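PDB 5V8S: flavoprotein from Thermotoga maritima, which probably works as an FMN-binding oxidoreductase in electron transfer and carries a mu-oxo-diiron centre. Local coordinates for residues K285-F295 / I398-L409; P204-T212 / S311-D319. The protein carries 1 engineered substitution. One frame throughout, in Å; residues are numbered along the deposited sequence.

Contact 1. Residues K285-F295 / I398-L409; sequences KAIDSLKEKGF and IEEAISLLKKEL
Lys293 NZ is gripped by two groups of helix 398-409: it donates a 3.0 Å hydrogen bond to Ser403 OG and forms a salt bridge with Glu399 OE2 at 3.3 Å. The lysine chain is extended as far as CE, and its last torsion (chi4 -66°) folds the ammonium group in toward both. Ser403 OG is itself anchored, donating to Glu399 O, which it meets 38° above the carbonyl plane, on the face opposite to the backbone N-H of Ser403. The other oxygen of the carboxylate, Glu399 OE1, accepts from Ser289 OG; the modelled 2.5 Å is very short, so its exact length is doubtful. Beside these polar groups Ile402 is the apolar centre. Its CG2 touches Lys293 CD at 3.6 Å and Leu290 CD2 at 3.8 Å, the leucine running across it at about a right angle. At the far end Leu409 CD1 meets Phe295 CE1 at 3.6 Å, while Lys406 CD approaches the same ring obliquely. Gly294, with positive phi, closes helix 285-292 in a Schellman motif, Phe295 N bonding to Leu290 O and Gly294 N to Lys291 O. The helix axes approach to 9.5 Å at 43°. Both helices lie on one parallel sheet of the flavodoxin-like fold: Leu290 and Ile402 share Ile324 of strand 322-327, Leu290 also touches strand 296-302, and Leu405 reaches strands 354-360 and 381-388.

Contact 2. Residues P204-T212 / S311-D319; sequences PHVTKYIVT and SEILKDIPD
Lys208 and Lys315 lie obliquely across one another where the two helices come together, with Lys208 CB 3.9 Å from Lys315 CB. Both lysines are bound to the carboxylate of Glu312. Lys208 runs fully extended from helix 204-212, past Ser311, and its NZ meets Glu312 OE2 at 2.8 Å, nearly in line with the C-O bond. Lys315 instead bends at chi3 (79°), which brings its NZ back along its own helix to Glu312 OE1, also 2.8 Å away, on the syn side and 24° out of the carboxylate plane. One ammonium group on each oxygen fixes the rotation of the carboxylate and probably favours its ionised form. Lys208 NZ has a further salt bridge to Glu48, and Ser311 OG is hydrogen-bonded to Glu45 O.

The other flank is apolar. Val211 CG2 comes up against the proline ring at Pro318 CG, 3.4 Å away and tighter than usual for two carbons, while the second branch of the valine, CG1, rests 3.7 Å from Leu314 CB. Thr207 CG2 lies 3.4 Å from Lys315 O, and the threonine hydroxyl, OG1, is hydrogen-bonded to His254 NE2. With axes 8.2 Å apart at closest and crossing at 101°, the helices touch over a short patch. It joins helix 196-214 of the beta-lactamase-like part to helix 310-316 of the flavodoxin-like part, with helix 248-260 packed against Val206 and Ile210, helix 336-348 against Leu314, and strand 296-302 against Ile313.

In the fold
The two contacts share no helix, and their centres lie about 24 Å apart, with about 9 Å between nearest atoms. Contact 1 is partly buried and peripheral, its centre about 31 Å from the centre of the chain, and joins two helices on the flavodoxin-like sheet; contact 2 is buried, its centre about 7 Å from that of the chain, and links helices of the beta-lactamase-like and flavodoxin-like parts. Strand 296-302 relates them, since side chains of both 285-295 and 311-319 touch it. Their polar chemistry differs accordingly: a lysine, a glutamate and serines border an apolar centre in contact 1, whereas in contact 2 a buried lysine enters an ion network between the helices.

Contact 1. Residues K285-F295 / I398-L409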
loop_
_atom_site.group_PDB
_atom_site.type_symbol
_atom_site.label_atom_id
_atom_site.label_comp_id
_atom_site.label_asym_id
_atom_site.label_seq_id
_atom_site.Cartn_x
_atom_site.Cartn_y
_atom_site.Cartn_z
ATOM N N LYS A 285 -8.273 -4.462 24.073
ATOM C CA LYS A 285 -8.810 -5.434 25.018
ATOM C C LYS A 285 -8.496 -6.867 24.593
ATOM O O LYS A 285 -8.224 -7.715 25.441
ATOM C CB LYS A 285 -10.313 -5.208 25.203
ATOM C CG LYS A 285 -10.609 -3.876 25.855
ATOM C CD LYS A 285 -12.083 -3.537 25.799
ATOM C CE LYS A 285 -12.396 -2.278 26.614
ATOM N NZ LYS A 285 -13.807 -1.858 26.461
ATOM N N ALA A 286 -8.538 -7.156 23.288
ATOM C CA ALA A 286 -8.191 -8.489 22.800
ATOM C C ALA A 286 -6.725 -8.805 23.079
ATOM O O ALA A 286 -6.381 -9.930 23.470
ATOM C CB ALA A 286 -8.495 -8.566 21.300
ATOM N N ILE A 287 -5.852 -7.810 22.910
ATOM C CA ILE A 287 -4.430 -7.997 23.166
ATOM C C ILE A 287 -4.173 -8.217 24.652
ATOM O O ILE A 287 -3.370 -9.079 25.036
ATOM C CB ILE A 287 -3.652 -6.791 22.603
ATOM C CG1 ILE A 287 -3.696 -6.826 21.069
ATOM C CG2 ILE A 287 -2.223 -6.784 23.111
ATOM C CD1 ILE A 287 -3.352 -5.496 20.379
ATOM N N ASP A 288 -4.844 -7.445 25.518
ATOM C CA ASP A 288 -4.707 -7.680 26.957
ATOM C C ASP A 288 -5.170 -9.085 27.322
ATOM O O ASP A 288 -4.546 -9.753 28.151
ATOM C CB ASP A 288 -5.497 -6.644 27.760
ATOM C CG ASP A 288 -4.879 -5.267 27.699
ATOM O OD1 ASP A 288 -3.696 -5.153 27.308
ATOM O OD2 ASP A 288 -5.580 -4.296 28.058
ATOM N N SER A 289 -6.277 -9.544 26.724
ATOM C CA SER A 289 -6.775 -10.883 27.015
ATOM C C SER A 289 -5.787 -11.950 26.549
ATOM O O SER A 289 -5.542 -12.935 27.256
ATOM C CB SER A 289 -8.124 -11.079 26.339
ATOM O OG SER A 289 -8.675 -12.338 26.644
ATOM N N LEU A 290 -5.222 -11.785 25.350
ATOM C CA LEU A 290 -4.196 -12.710 24.879
ATOM C C LEU A 290 -3.054 -12.804 25.878
ATOM O O LEU A 290 -2.586 -13.901 26.201
ATOM C CB LEU A 290 -3.649 -12.259 23.527
ATOM C CG LEU A 290 -4.545 -12.489 22.325
ATOM C CD1 LEU A 290 -4.028 -11.633 21.169
ATOM C CD2 LEU A 290 -4.616 -13.946 21.927
ATOM N N LYS A 291 -2.563 -11.657 26.348
ATOM C CA LYS A 291 -1.465 -11.665 27.310
ATOM C C LYS A 291 -1.864 -12.359 28.612
ATOM O O LYS A 291 -1.080 -13.125 29.182
ATOM C CB LYS A 291 -1.015 -10.240 27.603
ATOM C CG LYS A 291 -0.296 -9.528 26.462
ATOM C CD LYS A 291 -0.120 -8.060 26.835
ATOM C CE LYS A 291 0.925 -7.365 25.999
ATOM N NZ LYS A 291 0.852 -5.888 26.199
ATOM N N GLU A 292 -3.076 -12.107 29.095
ATOM C CA GLU A 292 -3.516 -12.727 30.339
ATOM C C GLU A 292 -3.574 -14.239 30.200
ATOM O O GLU A 292 -3.373 -14.965 31.181
ATOM C CB GLU A 292 -4.882 -12.157 30.724
ATOM C CG GLU A 292 -5.445 -12.686 32.028
ATOM C CD GLU A 292 -6.777 -12.044 32.381
ATOM O OE1 GLU A 292 -7.377 -11.389 31.496
ATOM O OE2 GLU A 292 -7.215 -12.187 33.543
ATOM N N LYS A 293 -3.823 -14.737 28.993
ATOM C CA LYS A 293 -3.870 -16.168 28.745
ATOM C C LYS A 293 -2.529 -16.765 28.315
ATOM O O LYS A 293 -2.492 -17.938 27.929
ATOM C CB LYS A 293 -4.973 -16.493 27.736
ATOM C CG LYS A 293 -6.368 -16.296 28.321
ATOM C CD LYS A 293 -7.441 -16.375 27.267
ATOM C CE LYS A 293 -8.792 -15.904 27.798
ATOM N NZ LYS A 293 -9.328 -16.787 28.858
ATOM N N GLY A 294 -1.430 -16.013 28.414
ATOM C CA GLY A 294 -0.098 -16.556 28.215
ATOM C C GLY A 294 0.499 -16.355 26.835
ATOM O O GLY A 294 1.629 -16.801 26.595
ATOM N N PHE A 295 -0.210 -15.702 25.923
ATOM C CA PHE A 295 0.315 -15.472 24.586
ATOM C C PHE A 295 1.209 -14.234 24.568
ATOM O O PHE A 295 1.126 -13.364 25.436
ATOM C CB PHE A 295 -0.828 -15.267 23.590
ATOM C CG PHE A 295 -1.693 -16.472 23.399
ATOM C CD1 PHE A 295 -1.288 -17.504 22.574
ATOM C CD2 PHE A 295 -2.910 -16.578 24.054
ATOM C CE1 PHE A 295 -2.079 -18.639 22.416
ATOM C CE2 PHE A 295 -3.715 -17.700 23.883
ATOM C CZ PHE A 295 -3.297 -18.728 23.058
ATOM N N ILE A 398 -15.314 -10.523 23.686
ATOM C CA ILE A 398 -13.890 -10.540 23.372
ATOM C C ILE A 398 -13.219 -11.696 24.099
ATOM O O ILE A 398 -12.444 -12.461 23.518
ATOM C CB ILE A 398 -13.236 -9.200 23.755
ATOM C CG1 ILE A 398 -13.965 -8.008 23.099
ATOM C CG2 ILE A 398 -11.727 -9.252 23.398
ATOM C CD1 ILE A 398 -13.417 -6.650 23.501
ATOM N N GLU A 399 -13.497 -11.820 25.392
ATOM C CA GLU A 399 -12.922 -12.904 26.178
ATOM C C GLU A 399 -13.332 -14.264 25.626
ATOM O O GLU A 399 -12.523 -15.201 25.612
ATOM C CB GLU A 399 -13.348 -12.744 27.640
ATOM C CG GLU A 399 -12.339 -11.958 28.474
ATOM C CD GLU A 399 -11.062 -12.757 28.746
ATOM O OE1 GLU A 399 -9.962 -12.162 28.771
ATOM O OE2 GLU A 399 -11.163 -13.990 28.942
ATOM N N GLU A 400 -14.586 -14.398 25.180
ATOM C CA GLU A 400 -15.039 -15.660 24.601
ATOM C C GLU A 400 -14.211 -16.024 23.380
ATOM O O GLU A 400 -13.847 -17.191 23.190
ATOM C CB GLU A 400 -16.516 -15.586 24.201
ATOM C CG GLU A 400 -17.486 -15.727 25.341
ATOM C CD GLU A 400 -18.938 -15.561 24.906
ATOM O OE1 GLU A 400 -19.181 -15.179 23.738
ATOM O OE2 GLU A 400 -19.826 -15.808 25.754
ATOM N N ALA A 401 -13.912 -15.039 22.533
ATOM C CA ALA A 401 -13.162 -15.326 21.317
ATOM C C ALA A 401 -11.748 -15.760 21.654
ATOM O O ALA A 401 -11.234 -16.721 21.082
ATOM C CB ALA A 401 -13.135 -14.099 20.409
ATOM N N ILE A 402 -11.092 -15.041 22.563
ATOM C CA ILE A 402 -9.735 -15.419 22.942
ATOM C C ILE A 402 -9.727 -16.792 23.612
ATOM O O ILE A 402 -8.821 -17.603 23.380
ATOM C CB ILE A 402 -9.084 -14.330 23.818
ATOM C CG1 ILE A 402 -9.152 -12.953 23.144
ATOM C CG2 ILE A 402 -7.641 -14.710 24.128
ATOM C CD1 ILE A 402 -8.663 -12.904 21.724
ATOM N N SER A 403 -10.731 -17.082 24.449
ATOM C CA SER A 403 -10.823 -18.411 25.055
ATOM C C SER A 403 -11.013 -19.499 24.005
ATOM O O SER A 403 -10.461 -20.598 24.131
ATOM C CB SER A 403 -11.974 -18.460 26.052
ATOM O OG SER A 403 -11.715 -17.634 27.169
ATOM N N LEU A 404 -11.804 -19.220 22.971
ATOM C CA LEU A 404 -11.983 -20.182 21.888
ATOM C C LEU A 404 -10.657 -20.473 21.202
ATOM O O LEU A 404 -10.332 -21.635 20.914
ATOM C CB LEU A 404 -12.996 -19.625 20.889
ATOM C CG LEU A 404 -13.464 -20.537 19.759
ATOM C CD1 LEU A 404 -14.241 -21.705 20.328
ATOM C CD2 LEU A 404 -14.307 -19.743 18.765
ATOM N N LEU A 405 -9.866 -19.425 20.958
ATOM C CA LEU A 405 -8.549 -19.596 20.353
ATOM C C LEU A 405 -7.630 -20.423 21.249
ATOM O O LEU A 405 -6.915 -21.312 20.771
ATOM C CB LEU A 405 -7.944 -18.219 20.084
ATOM C CG LEU A 405 -6.570 -18.262 19.427
ATOM C CD1 LEU A 405 -6.655 -18.959 18.074
ATOM C CD2 LEU A 405 -6.003 -16.873 19.271
ATOM N N LYS A 406 -7.634 -20.144 22.555
ATOM C CA LYS A 406 -6.804 -20.905 23.488
ATOM C C LYS A 406 -7.185 -22.384 23.487
ATOM O O LYS A 406 -6.315 -23.261 23.530
ATOM C CB LYS A 406 -6.948 -20.302 24.886
ATOM C CG LYS A 406 -6.208 -21.035 26.010
ATOM C CD LYS A 406 -4.727 -20.835 25.865
ATOM C CE LYS A 406 -3.954 -21.425 27.040
ATOM N NZ LYS A 406 -2.510 -21.283 26.765
ATOM N N LYS A 407 -8.484 -22.676 23.441
ATOM C CA LYS A 407 -8.949 -24.053 23.352
ATOM C C LYS A 407 -8.413 -24.739 22.100
ATOM O O LYS A 407 -7.987 -25.906 22.144
ATOM C CB LYS A 407 -10.478 -24.039 23.364
ATOM C CG LYS A 407 -11.137 -25.380 23.261
ATOM C CD LYS A 407 -12.645 -25.230 23.310
ATOM C CE LYS A 407 -13.343 -26.558 23.475
ATOM N NZ LYS A 407 -13.080 -27.195 24.825
ATOM N N GLU A 408 -8.411 -24.023 20.972
ATOM C CA GLU A 408 -7.937 -24.604 19.723
ATOM C C GLU A 408 -6.431 -24.847 19.758
ATOM O O GLU A 408 -5.955 -25.860 19.248
ATOM C CB GLU A 408 -8.286 -23.672 18.565
ATOM C CG GLU A 408 -7.813 -24.141 17.194
ATOM C CD GLU A 408 -8.704 -25.219 16.604
ATOM O OE1 GLU A 408 -9.741 -25.548 17.222
ATOM O OE2 GLU A 408 -8.367 -25.725 15.513
ATOM N N LEU A 409 -5.667 -23.925 20.345
ATOM C CA LEU A 409 -4.214 -24.005 20.316
ATOM C C LEU A 409 -3.630 -24.845 21.445
ATOM O O LEU A 409 -2.490 -25.318 21.313
ATOM C CB LEU A 409 -3.625 -22.594 20.410
ATOM C CG LEU A 409 -3.852 -21.683 19.200
ATOM C CD1 LEU A 409 -3.288 -20.294 19.465
ATOM C CD2 LEU A 409 -3.236 -22.295 17.963
HETATM O O HOH W 1 -0.638 -19.561 25.622
#

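Contact 2. Residues P204-T212 / S311-D319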
loop_
_atom_site.group_PDB
_atom_site.type_symbol
_atom_site.label_atom_id
_atom_site.label_comp_id
_atom_site.label_asym_id
_atom_site.label_seq_id
_atom_site.Cartn_x
_atom_site.Cartn_y
_atom_site.Cartn_z
ATOM N N PRO A 204 15.685 -14.032 11.097
ATOM C CA PRO A 204 14.397 -13.378 10.815
ATOM C C PRO A 204 14.385 -12.651 9.481
ATOM O O PRO A 204 13.335 -12.571 8.832
ATOM C CB PRO A 204 14.211 -12.428 12.003
ATOM C CG PRO A 204 15.034 -13.047 13.098
ATOM C CD PRO A 204 16.221 -13.660 12.419
ATOM N N HIS A 205 15.532 -12.126 9.042
ATOM C CA HIS A 205 15.611 -11.522 7.716
ATOM C C HIS A 205 15.611 -12.568 6.604
ATOM O O HIS A 205 15.229 -12.244 5.470
ATOM C CB HIS A 205 16.827 -10.609 7.615
ATOM C CG HIS A 205 16.803 -9.478 8.598
ATOM N ND1 HIS A 205 16.165 -8.283 8.339
ATOM C CD2 HIS A 205 17.311 -9.374 9.849
ATOM C CE1 HIS A 205 16.280 -7.493 9.396
ATOM N NE2 HIS A 205 16.971 -8.132 10.326
ATOM N N VAL A 206 16.029 -13.801 6.906
ATOM C CA VAL A 206 15.835 -14.907 5.973
ATOM C C VAL A 206 14.355 -15.228 5.854
ATOM O O VAL A 206 13.830 -15.383 4.751
ATOM C CB VAL A 206 16.645 -16.138 6.421
ATOM C CG1 VAL A 206 16.337 -17.334 5.519
ATOM C CG2 VAL A 206 18.118 -15.806 6.405
ATOM N N THR A 207 13.645 -15.281 6.985
ATOM C CA THR A 207 12.212 -15.540 6.923
ATOM C C THR A 207 11.509 -14.480 6.087
ATOM O O THR A 207 10.642 -14.797 5.264
ATOM C CB THR A 207 11.627 -15.559 8.330
ATOM O OG1 THR A 207 12.284 -16.595 9.066
ATOM C CG2 THR A 207 10.133 -15.850 8.273
ATOM N N LYS A 208 11.866 -13.213 6.296
ATOM C CA LYS A 208 11.264 -12.127 5.528
ATOM C C LYS A 208 11.487 -12.313 4.031
ATOM O O LYS A 208 10.570 -12.104 3.230
ATOM C CB LYS A 208 11.861 -10.806 6.004
ATOM C CG LYS A 208 11.202 -9.554 5.458
ATOM C CD LYS A 208 11.931 -8.338 6.045
ATOM C CE LYS A 208 11.469 -7.016 5.511
ATOM N NZ LYS A 208 12.226 -5.897 6.159
ATOM N N TYR A 209 12.710 -12.694 3.640
ATOM C CA TYR A 209 13.038 -12.984 2.245
ATOM C C TYR A 209 12.222 -14.161 1.715
ATOM O O TYR A 209 11.641 -14.094 0.625
ATOM C CB TYR A 209 14.545 -13.273 2.138
ATOM C CG TYR A 209 14.972 -13.639 0.744
ATOM C CD1 TYR A 209 15.279 -12.652 -0.177
ATOM C CD2 TYR A 209 15.066 -14.976 0.341
ATOM C CE1 TYR A 209 15.668 -12.979 -1.467
ATOM C CE2 TYR A 209 15.439 -15.298 -0.936
ATOM C CZ TYR A 209 15.732 -14.290 -1.835
ATOM O OH TYR A 209 16.101 -14.621 -3.120
ATOM N N ILE A 210 12.170 -15.259 2.466
ATOM C CA ILE A 210 11.413 -16.424 2.020
ATOM C C ILE A 210 9.980 -16.046 1.706
ATOM O O ILE A 210 9.449 -16.372 0.641
ATOM C CB ILE A 210 11.457 -17.551 3.070
ATOM C CG1 ILE A 210 12.856 -18.119 3.205
ATOM C CG2 ILE A 210 10.487 -18.649 2.681
ATOM C CD1 ILE A 210 13.022 -19.000 4.445
ATOM N N VAL A 211 9.311 -15.403 2.656
ATOM C CA VAL A 211 7.883 -15.153 2.485
ATOM C C VAL A 211 7.644 -14.189 1.326
ATOM O O VAL A 211 6.804 -14.439 0.448
ATOM C CB VAL A 211 7.231 -14.658 3.789
ATOM C CG1 VAL A 211 5.731 -14.404 3.561
ATOM C CG2 VAL A 211 7.411 -15.670 4.932
ATOM N N THR A 212 8.385 -13.076 1.299
ATOM C CA THR A 212 8.146 -12.056 0.283
ATOM C C THR A 212 8.513 -12.522 -1.119
ATOM O O THR A 212 7.786 -12.215 -2.067
ATOM C CB THR A 212 8.848 -10.730 0.601
ATOM O OG1 THR A 212 10.265 -10.906 0.716
ATOM C CG2 THR A 212 8.260 -10.088 1.864
ATOM N N SER A 311 6.033 -6.043 4.343
ATOM C CA SER A 311 7.066 -7.075 4.432
ATOM C C SER A 311 7.279 -7.549 5.863
ATOM O O SER A 311 7.634 -8.710 6.079
ATOM C CB SER A 311 8.371 -6.541 3.844
ATOM O OG SER A 311 8.880 -5.466 4.617
ATOM N N GLU A 312 7.086 -6.667 6.844
ATOM C CA GLU A 312 7.242 -7.056 8.240
ATOM C C GLU A 312 6.050 -7.869 8.731
ATOM O O GLU A 312 6.222 -8.826 9.492
ATOM C CB GLU A 312 7.421 -5.810 9.094
ATOM C CG GLU A 312 8.723 -5.092 8.868
ATOM C CD GLU A 312 9.915 -5.900 9.362
ATOM O OE1 GLU A 312 9.832 -6.445 10.481
ATOM O OE2 GLU A 312 10.924 -5.975 8.648
ATOM N N ILE A 313 4.838 -7.507 8.322
ATOM C CA ILE A 313 3.687 -8.356 8.615
ATOM C C ILE A 313 3.929 -9.764 8.095
ATOM O O ILE A 313 3.756 -10.754 8.812
ATOM C CB ILE A 313 2.407 -7.751 8.015
ATOM C CG1 ILE A 313 2.099 -6.404 8.675
ATOM C CG2 ILE A 313 1.227 -8.708 8.202
ATOM C CD1 ILE A 313 0.992 -5.604 7.999
ATOM N N LEU A 314 4.333 -9.872 6.831
ATOM C CA LEU A 314 4.471 -11.173 6.193
ATOM C C LEU A 314 5.530 -12.017 6.890
ATOM O O LEU A 314 5.344 -13.223 7.080
ATOM C CB LEU A 314 4.792 -10.971 4.719
ATOM C CG LEU A 314 3.626 -10.515 3.845
ATOM C CD1 LEU A 314 4.133 -10.187 2.484
ATOM C CD2 LEU A 314 2.562 -11.566 3.742
ATOM N N LYS A 315 6.624 -11.387 7.321
ATOM C CA LYS A 315 7.694 -12.101 8.008
ATOM C C LYS A 315 7.209 -12.809 9.263
ATOM O O LYS A 315 7.768 -13.857 9.644
ATOM C CB LYS A 315 8.780 -11.099 8.374
ATOM C CG LYS A 315 9.837 -11.597 9.299
ATOM C CD LYS A 315 10.588 -10.425 9.911
ATOM C CE LYS A 315 9.807 -9.799 11.045
ATOM N NZ LYS A 315 10.647 -8.774 11.701
ATOM N N ASP A 316 6.208 -12.253 9.927
ATOM C CA ASP A 316 5.772 -12.790 11.210
ATOM C C ASP A 316 4.714 -13.877 11.092
ATOM O O ASP A 316 4.416 -14.526 12.098
ATOM C CB ASP A 316 5.303 -11.639 12.119
ATOM C CG ASP A 316 6.467 -11.013 12.889
ATOM O OD1 ASP A 316 7.307 -11.782 13.403
ATOM O OD2 ASP A 316 6.593 -9.785 12.937
ATOM N N ILE A 317 4.172 -14.120 9.903
ATOM C CA ILE A 317 3.096 -15.099 9.739
ATOM C C ILE A 317 3.562 -16.544 9.943
ATOM O O ILE A 317 2.909 -17.300 10.682
ATOM C CB ILE A 317 2.401 -14.947 8.372
ATOM C CG1 ILE A 317 1.961 -13.499 8.111
ATOM C CG2 ILE A 317 1.236 -15.938 8.248
ATOM C CD1 ILE A 317 0.946 -13.011 9.052
ATOM N N PRO A 318 4.656 -16.999 9.310
ATOM C CA PRO A 318 4.945 -18.449 9.326
ATOM C C PRO A 318 5.025 -19.084 10.703
ATOM O O PRO A 318 4.524 -20.200 10.884
ATOM C CB PRO A 318 6.273 -18.566 8.566
ATOM C CG PRO A 318 6.276 -17.382 7.646
ATOM C CD PRO A 318 5.632 -16.278 8.477
ATOM N N ASP A 319 5.660 -18.433 11.673
ATOM C CA ASP A 319 5.798 -19.036 12.993
ATOM C C ASP A 319 4.771 -18.528 13.987
ATOM O O ASP A 319 4.916 -18.760 15.180
ATOM C CB ASP A 319 7.229 -18.936 13.530
ATOM C CG ASP A 319 7.680 -17.536 13.802
ATOM O OD1 ASP A 319 7.018 -16.577 13.356
ATOM O OD2 ASP A 319 8.718 -17.384 14.482
#